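Local coordinates for protein probable endonuclease 4 (Thermotoga maritima, PDB 4HNO) that probably cleaves phosphodiester bonds at apurinic or apyrimidinic sites in DNA during base excision repair, using a cluster of three metal ions, at residues Lys215-Asn220 with Val258-Glu263; Thr179-His184 with Asp231-Ile236; Ile5-His10 with Lys277-Ile282. One frame throughout, in Å; residues are numbered along the deposited sequence.

Contact 1: residues Lys215-Asn220 with Val258-Glu263. With MN (manganese (II) ion), chain E.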
loop_
_atom_site.group_PDB
_atom_site.type_symbol
_atom_site.label_atom_id
_atom_site.label_comp_id
_atom_site.label_asym_id
_atom_site.label_seq_id
_atom_site.Cartn_x
_atom_site.Cartn_y
_atom_site.Cartn_z
ATOM N N LYS A 215 1.376 -8.023 3.250
ATOM C CA LYS A 215 2.278 -7.249 4.098
ATOM C C LYS A 215 1.695 -5.965 4.653
ATOM O O LYS A 215 2.194 -5.439 5.645
ATOM C CB LYS A 215 3.561 -6.913 3.333
ATOM C CG LYS A 215 4.380 -8.119 2.910
ATOM C CD LYS A 215 4.860 -8.951 4.076
ATOM C CE LYS A 215 5.687 -10.111 3.584
ATOM N NZ LYS A 215 6.101 -11.008 4.695
ATOM N N MET A 216 0.650 -5.448 4.021
ATOM C CA MET A 216 0.060 -4.180 4.419
ATOM C C MET A 216 -1.401 -4.190 3.997
ATOM O O MET A 216 -1.736 -4.720 2.935
ATOM C CB MET A 216 0.791 -3.010 3.759
ATOM C CG MET A 216 0.141 -1.644 3.992
ATOM S SD MET A 216 1.203 -0.219 3.639
ATOM C CE MET A 216 1.879 -0.625 2.022
ATOM N N ILE A 217 -2.237 -3.568 4.815
ATOM C CA ILE A 217 -3.603 -3.213 4.442
ATOM C C ILE A 217 -3.677 -1.699 4.419
ATOM O O ILE A 217 -3.254 -1.032 5.364
ATOM C CB ILE A 217 -4.605 -3.811 5.436
ATOM C CG1 ILE A 217 -4.642 -5.329 5.261
ATOM C CG2 ILE A 217 -6.002 -3.194 5.253
ATOM C CD1 ILE A 217 -5.289 -6.062 6.410
ATOM N N HIS A 218 -4.204 -1.157 3.316
ATOM C CA HIS A 218 -4.569 0.242 3.274
ATOM C C HIS A 218 -6.014 0.324 3.751
ATOM O O HIS A 218 -6.930 -0.206 3.105
ATOM C CB HIS A 218 -4.435 0.838 1.886
ATOM C CG HIS A 218 -3.028 1.025 1.447
ATOM N ND1 HIS A 218 -2.713 1.303 0.135
ATOM C CD2 HIS A 218 -1.874 1.033 2.156
ATOM C CE1 HIS A 218 -1.406 1.470 0.074
ATOM N NE2 HIS A 218 -0.873 1.311 1.280
ATOM N N LEU A 219 -6.187 0.933 4.911
ATOM C CA LEU A 219 -7.452 0.960 5.618
ATOM C C LEU A 219 -8.160 2.257 5.262
ATOM O O LEU A 219 -7.895 3.321 5.814
ATOM C CB LEU A 219 -7.206 0.844 7.125
ATOM C CG LEU A 219 -8.461 0.428 7.878
ATOM C CD1 LEU A 219 -8.733 -1.072 7.696
ATOM C CD2 LEU A 219 -8.364 0.799 9.349
ATOM N N ASN A 220 -9.067 2.138 4.296
ATOM C CA ASN A 220 -9.794 3.265 3.729
ATOM C C ASN A 220 -11.283 2.925 3.658
ATOM O O ASN A 220 -11.651 1.880 3.125
ATOM C CB ASN A 220 -9.325 3.515 2.290
ATOM C CG ASN A 220 -7.873 3.956 2.223
ATOM O OD1 ASN A 220 -7.455 4.824 2.993
ATOM N ND2 ASN A 220 -7.128 3.368 1.297
ATOM N N VAL A 258 -1.780 -7.893 10.313
ATOM C CA VAL A 258 -1.146 -7.110 9.273
ATOM C C VAL A 258 -1.267 -5.627 9.613
ATOM O O VAL A 258 -2.321 -5.200 10.085
ATOM C CB VAL A 258 -1.846 -7.405 7.926
ATOM C CG1 VAL A 258 -1.227 -6.583 6.808
ATOM C CG2 VAL A 258 -1.768 -8.887 7.608
ATOM N N PRO A 259 -0.228 -4.815 9.349
ATOM C CA PRO A 259 -0.395 -3.378 9.576
ATOM C C PRO A 259 -1.525 -2.741 8.765
ATOM O O PRO A 259 -1.687 -3.034 7.589
ATOM C CB PRO A 259 0.967 -2.779 9.174
ATOM C CG PRO A 259 1.928 -3.902 9.362
ATOM C CD PRO A 259 1.152 -5.143 8.952
ATOM N N TRP A 260 -2.276 -1.873 9.431
ATOM C CA TRP A 260 -3.380 -1.101 8.852
ATOM C C TRP A 260 -2.903 0.329 8.680
ATOM O O TRP A 260 -2.606 1.009 9.659
ATOM C CB TRP A 260 -4.600 -1.113 9.786
ATOM C CG TRP A 260 -5.128 -2.470 10.096
ATOM C CD1 TRP A 260 -4.812 -3.645 9.487
ATOM C CD2 TRP A 260 -6.070 -2.796 11.139
ATOM N NE1 TRP A 260 -5.495 -4.675 10.083
ATOM C CE2 TRP A 260 -6.271 -4.178 11.099
ATOM C CE3 TRP A 260 -6.747 -2.041 12.103
ATOM C CZ2 TRP A 260 -7.105 -4.843 12.002
ATOM C CZ3 TRP A 260 -7.585 -2.701 12.991
ATOM C CH2 TRP A 260 -7.754 -4.083 12.928
ATOM N N ILE A 261 -2.841 0.781 7.431
ATOM C CA ILE A 261 -2.326 2.093 7.103
ATOM C C ILE A 261 -3.456 2.921 6.484
ATOM O O ILE A 261 -3.972 2.606 5.420
ATOM C CB ILE A 261 -1.151 1.994 6.111
ATOM C CG1 ILE A 261 0.033 1.254 6.734
ATOM C CG2 ILE A 261 -0.765 3.374 5.596
ATOM C CD1 ILE A 261 0.662 1.936 7.926
ATOM N N LEU A 262 -3.822 3.993 7.171
ATOM C CA LEU A 262 -4.860 4.904 6.706
ATOM C C LEU A 262 -4.373 5.748 5.538
ATOM O O LEU A 262 -3.313 6.370 5.618
ATOM C CB LEU A 262 -5.245 5.845 7.838
ATOM C CG LEU A 262 -5.817 5.212 9.094
ATOM C CD1 LEU A 262 -5.687 6.183 10.245
ATOM C CD2 LEU A 262 -7.252 4.816 8.878
ATOM N N GLU A 263 -5.189 5.810 4.485
ATOM C CA GLU A 263 -4.998 6.763 3.383
ATOM C C GLU A 263 -6.279 7.574 3.227
ATOM O O GLU A 263 -6.709 7.929 2.133
ATOM C CB GLU A 263 -4.639 6.086 2.076
ATOM C CG GLU A 263 -3.484 5.117 2.146
ATOM C CD GLU A 263 -3.278 4.436 0.826
ATOM O OE1 GLU A 263 -4.271 3.802 0.357
ATOM O OE2 GLU A 263 -2.181 4.531 0.245
HETATM MN MN MN E . -4.057 2.438 -1.243
HETATM O O HOH W 1 -3.124 3.747 -2.347
#
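Glu263 OE1 is gripped by two partners: it binds the manganese ion at 2.1 Å and accepts from Asn220 ND2 at 3.0 Å. The N-H points at the anti lone pair of OE1, and amide and carboxylate are nearly coplanar, with planes 13° apart. Asn220 uses its other amide atom too, since Glu263 N donates to Asn220 OD1 at 2.9 Å in a bent bond (133° at the hydrogen); one amide thus bonds both the backbone and the carboxylate of Glu263. His218 ND1 supplies a second ligand, 2.2 Å from the same manganese. Its CG stands anti to the carbonyl carbon (chi1 -72°), on the Ile261 side of the sheet, and Glu263 OE2 lies over one face of the ring, offset toward the rim. Gln33 hydrogen-bonds both His218 NE2 and Glu263 OE2, while Glu147 and Asp181 complete the protein ligands of this metal, a site also occupied by zinc.

The backbones of 215-219 and 260-262 pair as parallel strands of the TIM barrel. Ile217 bonds through both its N and its O, N to Pro259 O at 2.9 Å and O to Ile261 N at 2.8 Å; Leu219 N follows with Ile261 O. On the face of Ile217, Trp260 and Leu219, Ile217 CD1 lies 3.9 Å from Trp260 CD1, and Leu219 lies alongside Leu262. Met216 SD meets Ile261 CG1 at 3.6 Å. Leu219 O is buried without a conventional partner. Because Asn220 ND2 meets the anti lone pair of a metal-binding oxygen, Asn220 is a second-shell residue that would probably limit the swing of the carboxylate.

Contact 2: residues Thr179-His184 with Asp231-Ile236. With MN (manganese (II) ion), chain C; MN (manganese (II) ion), chain E.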
loop_
_atom_site.group_PDB
_atom_site.type_symbol
_atom_site.label_atom_id
_atom_site.label_comp_id
_atom_site.label_asym_id
_atom_site.label_seq_id
_atom_site.Cartn_x
_atom_site.Cartn_y
_atom_site.Cartn_z
ATOM N N THR A 179 -0.243 -5.709 -1.047
ATOM C CA THR A 179 -0.989 -4.779 -0.203
ATOM C C THR A 179 -2.456 -4.853 -0.600
ATOM O O THR A 179 -2.774 -4.788 -1.785
ATOM C CB THR A 179 -0.500 -3.358 -0.411
ATOM O OG1 THR A 179 0.849 -3.297 0.053
ATOM C CG2 THR A 179 -1.358 -2.324 0.315
ATOM N N TYR A 180 -3.325 -4.950 0.403
ATOM C CA TYR A 180 -4.760 -4.932 0.142
ATOM C C TYR A 180 -5.338 -3.594 0.588
ATOM O O TYR A 180 -5.256 -3.237 1.770
ATOM C CB TYR A 180 -5.480 -6.073 0.894
ATOM C CG TYR A 180 -6.943 -6.060 0.555
ATOM C CD1 TYR A 180 -7.379 -6.485 -0.691
ATOM C CD2 TYR A 180 -7.897 -5.569 1.442
ATOM C CE1 TYR A 180 -8.702 -6.426 -1.055
ATOM C CE2 TYR A 180 -9.244 -5.532 1.092
ATOM C CZ TYR A 180 -9.628 -5.948 -0.170
ATOM O OH TYR A 180 -10.941 -5.903 -0.566
ATOM N N ASP A 181 -5.909 -2.846 -0.358
ATOM C CA ASP A 181 -6.564 -1.577 -0.085
ATOM C C ASP A 181 -8.078 -1.825 -0.017
ATOM O O ASP A 181 -8.693 -2.302 -0.977
ATOM C CB ASP A 181 -6.203 -0.562 -1.173
ATOM C CG ASP A 181 -6.767 0.820 -0.925
ATOM O OD1 ASP A 181 -5.988 1.811 -0.965
ATOM O OD2 ASP A 181 -7.991 0.934 -0.678
ATOM N N THR A 182 -8.653 -1.549 1.145
ATOM C CA THR A 182 -10.058 -1.858 1.370
ATOM C C THR A 182 -11.002 -1.041 0.494
ATOM O O THR A 182 -12.079 -1.533 0.159
ATOM C CB THR A 182 -10.426 -1.688 2.852
ATOM O OG1 THR A 182 -10.186 -0.365 3.295
ATOM C CG2 THR A 182 -9.648 -2.631 3.733
ATOM N N CYS A 183 -10.657 0.199 0.178
ATOM C CA CYS A 183 -11.520 1.013 -0.686
ATOM C C CYS A 183 -11.442 0.514 -2.116
ATOM O O CYS A 183 -12.462 0.293 -2.777
ATOM C CB CYS A 183 -11.162 2.490 -0.585
ATOM S SG CYS A 183 -12.200 3.554 -1.612
ATOM N N HIS A 184 -10.221 0.328 -2.616
ATOM C CA HIS A 184 -10.075 -0.192 -3.961
ATOM C C HIS A 184 -10.786 -1.538 -4.102
ATOM O O HIS A 184 -11.445 -1.818 -5.111
ATOM C CB HIS A 184 -8.617 -0.337 -4.343
ATOM C CG HIS A 184 -7.863 0.959 -4.312
ATOM N ND1 HIS A 184 -6.489 1.014 -4.344
ATOM C CD2 HIS A 184 -8.269 2.249 -4.208
ATOM C CE1 HIS A 184 -6.091 2.277 -4.286
ATOM N NE2 HIS A 184 -7.150 3.053 -4.191
ATOM N N ASP A 231 -12.824 4.928 -6.674
ATOM C CA ASP A 231 -11.579 5.307 -5.989
ATOM C C ASP A 231 -11.643 6.690 -5.352
ATOM O O ASP A 231 -10.859 7.574 -5.632
ATOM C CB ASP A 231 -10.379 5.203 -6.899
ATOM C CG ASP A 231 -9.069 5.183 -6.127
ATOM O OD1 ASP A 231 -8.006 5.111 -6.757
ATOM O OD2 ASP A 231 -9.094 5.185 -4.870
ATOM N N ARG A 232 -12.580 6.823 -4.425
ATOM C CA ARG A 232 -12.663 7.990 -3.561
ATOM C C ARG A 232 -12.717 7.516 -2.111
ATOM O O ARG A 232 -13.741 6.990 -1.623
ATOM C CB ARG A 232 -13.877 8.862 -3.918
ATOM C CG ARG A 232 -13.786 9.515 -5.299
ATOM C CD ARG A 232 -12.600 10.469 -5.400
ATOM N NE ARG A 232 -12.571 11.205 -6.664
ATOM C CZ ARG A 232 -11.956 10.787 -7.770
ATOM N NH1 ARG A 232 -11.312 9.624 -7.784
ATOM N NH2 ARG A 232 -11.986 11.534 -8.866
ATOM N N HIS A 233 -11.584 7.687 -1.428
ATOM C CA HIS A 233 -11.460 7.218 -0.072
ATOM C C HIS A 233 -12.292 8.085 0.871
ATOM O O HIS A 233 -12.522 9.271 0.626
ATOM C CB HIS A 233 -10.004 7.284 0.402
ATOM C CG HIS A 233 -9.012 6.570 -0.466
ATOM N ND1 HIS A 233 -7.685 6.506 -0.111
ATOM C CD2 HIS A 233 -9.098 5.956 -1.671
ATOM C CE1 HIS A 233 -7.009 5.867 -1.062
ATOM N NE2 HIS A 233 -7.843 5.532 -2.027
ATOM N N GLU A 234 -12.685 7.490 1.986
ATOM C CA GLU A 234 -13.468 8.171 3.001
ATOM C C GLU A 234 -12.895 7.815 4.377
ATOM O O GLU A 234 -12.293 6.757 4.582
ATOM C CB GLU A 234 -14.956 7.774 2.872
ATOM C CG GLU A 234 -15.920 8.415 3.875
ATOM C CD GLU A 234 -15.897 9.924 3.821
ATOM O OE1 GLU A 234 -16.843 10.491 3.247
ATOM O OE2 GLU A 234 -14.935 10.538 4.350
ATOM N N ARG A 235 -13.118 8.736 5.309
ATOM C CA ARG A 235 -12.753 8.563 6.705
ATOM C C ARG A 235 -13.398 7.317 7.298
ATOM O O ARG A 235 -14.532 6.977 6.974
ATOM C CB ARG A 235 -13.186 9.806 7.491
ATOM C CG ARG A 235 -12.560 11.058 6.877
ATOM C CD ARG A 235 -12.480 12.242 7.759
ATOM N NE ARG A 235 -11.810 11.928 9.001
ATOM C CZ ARG A 235 -11.820 12.750 10.030
ATOM N NH1 ARG A 235 -12.437 13.922 9.936
ATOM N NH2 ARG A 235 -11.225 12.401 11.143
ATOM N N ILE A 236 -12.673 6.646 8.183
ATOM C CA ILE A 236 -13.150 5.394 8.759
ATOM C C ILE A 236 -14.481 5.609 9.451
ATOM O O ILE A 236 -14.608 6.444 10.355
ATOM C CB ILE A 236 -12.137 4.836 9.783
ATOM C CG1 ILE A 236 -10.756 4.599 9.139
ATOM C CG2 ILE A 236 -12.681 3.564 10.424
ATOM C CD1 ILE A 236 -10.781 3.702 7.955
HETATM MN MN MN C . -7.243 5.114 -4.035
HETATM MN MN MN E . -4.057 2.438 -1.243
HETATM O O HOH W 1 -3.124 3.747 -2.347
#
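His184, Asp231 and His233 converge on one manganese ion, and metal bonds dominate the contact. His184 NE2 and His233 NE2 each lie 2.1 Å from it, and Asp231 OD2 lies at 2.0 Å. The carboxylate stands almost perpendicular to the His184 ring, 85° between planes, with OD2 at the ring's edge. Asp231 places it there with CG anti to the backbone N (chi1 -163°), and OD1 stays farther from the metal. The two imidazoles share the ion with their planes oblique to each other. Each has a backbone acceptor for its ND1, Asn148 O for His184 and Glu263 O for His233, which should fix ring rotation and is consistent with NE2 offering its lone pair to the metal. Zinc is also found at this position.

The site sits at the C-terminal end of barrel strand 176-181, where TIM-barrel enzymes carry their active sites; the strand passes straight into helix 182-187. The segment 231-236 includes the short strand 233-234, which pairs antiparallel with strand 214-222.

Hydrogen bonds shape 179-184. Asp181 is the N-cap of the helix, its OD2 accepting from His184 N at 3.0 Å, nearly straight at 170° but from above the carboxylate plane, and more weakly from Cys183 N. Its other oxygen, OD1, binds the second manganese ion at 2.0 Å and lies over one face of the His184 ring, offset toward the rim, so a single carboxylate joins helix start and metal cluster.

Van der Waals contacts come from Cys183, whose SG meets Arg232 O at 3.8 Å and His233 CD2 at 3.9 Å, approaching that ring obliquely.

Contact 3: residues Ile5-His10 with Lys277-Ile282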
loop_
_atom_site.group_PDB
_atom_site.type_symbol
_atom_site.label_atom_id
_atom_site.label_comp_id
_atom_site.label_asym_id
_atom_site.label_seq_id
_atom_site.Cartn_x
_atom_site.Cartn_y
_atom_site.Cartn_z
ATOM N N ILE A 5 -2.661 -4.322 17.791
ATOM C CA ILE A 5 -2.942 -3.792 16.472
ATOM C C ILE A 5 -1.753 -2.996 15.982
ATOM O O ILE A 5 -1.126 -2.245 16.736
ATOM C CB ILE A 5 -4.191 -2.889 16.540
ATOM C CG1 ILE A 5 -5.419 -3.708 16.955
ATOM C CG2 ILE A 5 -4.433 -2.162 15.228
ATOM C CD1 ILE A 5 -5.729 -4.883 16.047
ATOM N N LYS A 6 -1.445 -3.189 14.704
ATOM C CA LYS A 6 -0.408 -2.437 14.008
ATOM C C LYS A 6 -1.159 -1.457 13.114
ATOM O O LYS A 6 -1.887 -1.869 12.231
ATOM C CB LYS A 6 0.466 -3.378 13.178
ATOM C CG LYS A 6 1.228 -4.421 14.010
ATOM C CD LYS A 6 1.848 -5.474 13.099
ATOM C CE LYS A 6 2.319 -6.713 13.816
ATOM N NZ LYS A 6 1.194 -7.658 14.010
ATOM N N ILE A 7 -1.037 -0.165 13.410
ATOM C CA ILE A 7 -1.834 0.855 12.768
ATOM C C ILE A 7 -1.048 2.140 12.607
ATOM O O ILE A 7 -0.220 2.498 13.446
ATOM C CB ILE A 7 -3.160 1.095 13.528
ATOM C CG1 ILE A 7 -4.075 2.028 12.740
ATOM C CG2 ILE A 7 -2.906 1.628 14.935
ATOM C CD1 ILE A 7 -5.530 1.997 13.226
ATOM N N GLY A 8 -1.304 2.823 11.507
ATOM C CA GLY A 8 -0.762 4.136 11.286
ATOM C C GLY A 8 -1.391 4.731 10.042
ATOM O O GLY A 8 -2.488 4.340 9.655
ATOM N N ALA A 9 -0.684 5.674 9.428
ATOM C CA ALA A 9 -1.212 6.417 8.308
ATOM C C ALA A 9 -0.113 6.735 7.310
ATOM O O ALA A 9 1.077 6.590 7.597
ATOM C CB ALA A 9 -1.858 7.716 8.786
ATOM N N HIS A 10 -0.533 7.168 6.133
ATOM C CA HIS A 10 0.360 7.806 5.198
ATOM C C HIS A 10 0.753 9.159 5.792
ATOM O O HIS A 10 -0.105 9.958 6.153
ATOM C CB HIS A 10 -0.316 7.974 3.844
ATOM C CG HIS A 10 0.666 8.398 2.821
ATOM N ND1 HIS A 10 1.338 7.498 2.032
ATOM C CD2 HIS A 10 1.225 9.607 2.589
ATOM C CE1 HIS A 10 2.216 8.151 1.300
ATOM N NE2 HIS A 10 2.166 9.430 1.615
ATOM N N LYS A 277 -11.023 6.249 16.105
ATOM C CA LYS A 277 -12.251 5.609 15.633
ATOM C C LYS A 277 -12.071 4.097 15.489
ATOM O O LYS A 277 -12.965 3.334 15.837
ATOM C CB LYS A 277 -12.685 6.235 14.307
ATOM C CG LYS A 277 -13.966 5.674 13.712
ATOM C CD LYS A 277 -15.160 5.953 14.598
ATOM C CE LYS A 277 -16.450 5.929 13.801
ATOM N NZ LYS A 277 -17.605 6.351 14.634
ATOM N N VAL A 278 -10.939 3.658 14.950
ATOM C CA VAL A 278 -10.682 2.231 14.842
ATOM C C VAL A 278 -10.768 1.559 16.210
ATOM O O VAL A 278 -11.422 0.529 16.367
ATOM C CB VAL A 278 -9.320 1.965 14.175
ATOM C CG1 VAL A 278 -8.918 0.508 14.315
ATOM C CG2 VAL A 278 -9.390 2.389 12.709
ATOM N N PHE A 279 -10.117 2.138 17.205
ATOM C CA PHE A 279 -10.183 1.557 18.529
ATOM C C PHE A 279 -11.575 1.666 19.146
ATOM O O PHE A 279 -11.990 0.766 19.881
ATOM C CB PHE A 279 -9.074 2.123 19.412
ATOM C CG PHE A 279 -7.716 1.626 19.015
ATOM C CD1 PHE A 279 -6.788 2.475 18.448
ATOM C CD2 PHE A 279 -7.399 0.285 19.141
ATOM C CE1 PHE A 279 -5.545 2.002 18.052
ATOM C CE2 PHE A 279 -6.164 -0.187 18.748
ATOM C CZ PHE A 279 -5.240 0.675 18.202
ATOM N N GLU A 280 -12.304 2.735 18.829
ATOM C CA GLU A 280 -13.701 2.855 19.287
ATOM C C GLU A 280 -14.530 1.722 18.704
ATOM O O GLU A 280 -15.379 1.158 19.395
ATOM C CB GLU A 280 -14.354 4.161 18.833
ATOM C CG GLU A 280 -13.849 5.455 19.420
ATOM C CD GLU A 280 -14.514 6.658 18.758
ATOM O OE1 GLU A 280 -15.753 6.624 18.589
ATOM O OE2 GLU A 280 -13.806 7.619 18.379
ATOM N N ILE A 281 -14.349 1.435 17.422
ATOM C CA ILE A 281 -15.088 0.360 16.786
ATOM C C ILE A 281 -14.768 -0.977 17.449
ATOM O O ILE A 281 -15.668 -1.743 17.772
ATOM C CB ILE A 281 -14.794 0.308 15.264
ATOM C CG1 ILE A 281 -15.400 1.535 14.574
ATOM C CG2 ILE A 281 -15.302 -0.981 14.645
ATOM C CD1 ILE A 281 -14.897 1.744 13.166
ATOM N N ILE A 282 -13.486 -1.258 17.643
ATOM C CA ILE A 282 -13.076 -2.486 18.317
ATOM C C ILE A 282 -13.739 -2.623 19.700
ATOM O O ILE A 282 -14.204 -3.701 20.066
ATOM C CB ILE A 282 -11.533 -2.542 18.418
ATOM C CG1 ILE A 282 -10.937 -2.757 17.019
ATOM C CG2 ILE A 282 -11.080 -3.634 19.376
ATOM C CD1 ILE A 282 -9.420 -2.572 16.950
#
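The Phe279 ring is approached obliquely by two isoleucines of 5-10. Ile5 CB lies 4.0 Å from Phe279 CE2, and Ile7 CG2 lies 4.1 Å from Phe279 CE1, while CZ comes close to both side chains. The ring and the isoleucines point in opposing directions as they pass, with the far end of the ring between residues 5 and 7. The phenyl group gets there with CG anti to the carbonyl carbon (chi1 -71°), leaning off the helix toward the strand.

The other two meetings are tip to tip. Ile7 sends CD1 at Val278, which it touches evenly, at 3.9 Å from CB, CG1 and CG2 of the valine. An extended chain, with CG1 anti to the backbone N (chi1 -172°), gives it this reach, and leaves CG2 to meet Phe279. Ile5 CG1 faces Ile282 CD1 at 4.2 Å, one helical turn beyond Val278.

The segments are the first barrel strand, 7-10, with the residues leading into it, and the last helix, 268-284, which packs on the outside of the barrel where the two ends of the chain come together. Trp260, on the neighbouring strand, touches both Ile5 and Val278, and Phe250 of helix 242-250 extends the apolar layer on the helix side. All four contacting pairs are carbon to carbon, with 204 Å² of surface buried between the segments, which implies that the closure here rests on dispersion and the exclusion of water and not on directional bonds.

Overall arrangement
Contacts 1 and 2 have centres about 9 Å apart and share a manganese ion: His218 and Glu263 come from contact 1, Asp181 from contact 2. A probable backbone hydrogen bond, Tyr180 O to His218 N (2.8 Å), and a probable side-chain one, Thr182 OG1 to Asn220 O (2.7 Å), join them. Contact 3, centred about 9 Å from contact 1, continues the barrel past strand 260-262, Trp260 N lying 2.8 Å from Lys6 O, and closes the chain around both others. It is remote from the chemistry: the Ile7 side chain is about 14 Å from the nearest bound manganese. Between contacts 2 and 3, about 14 Å apart between centres, Ile236 packs on Lys277, Val278 and Ile281.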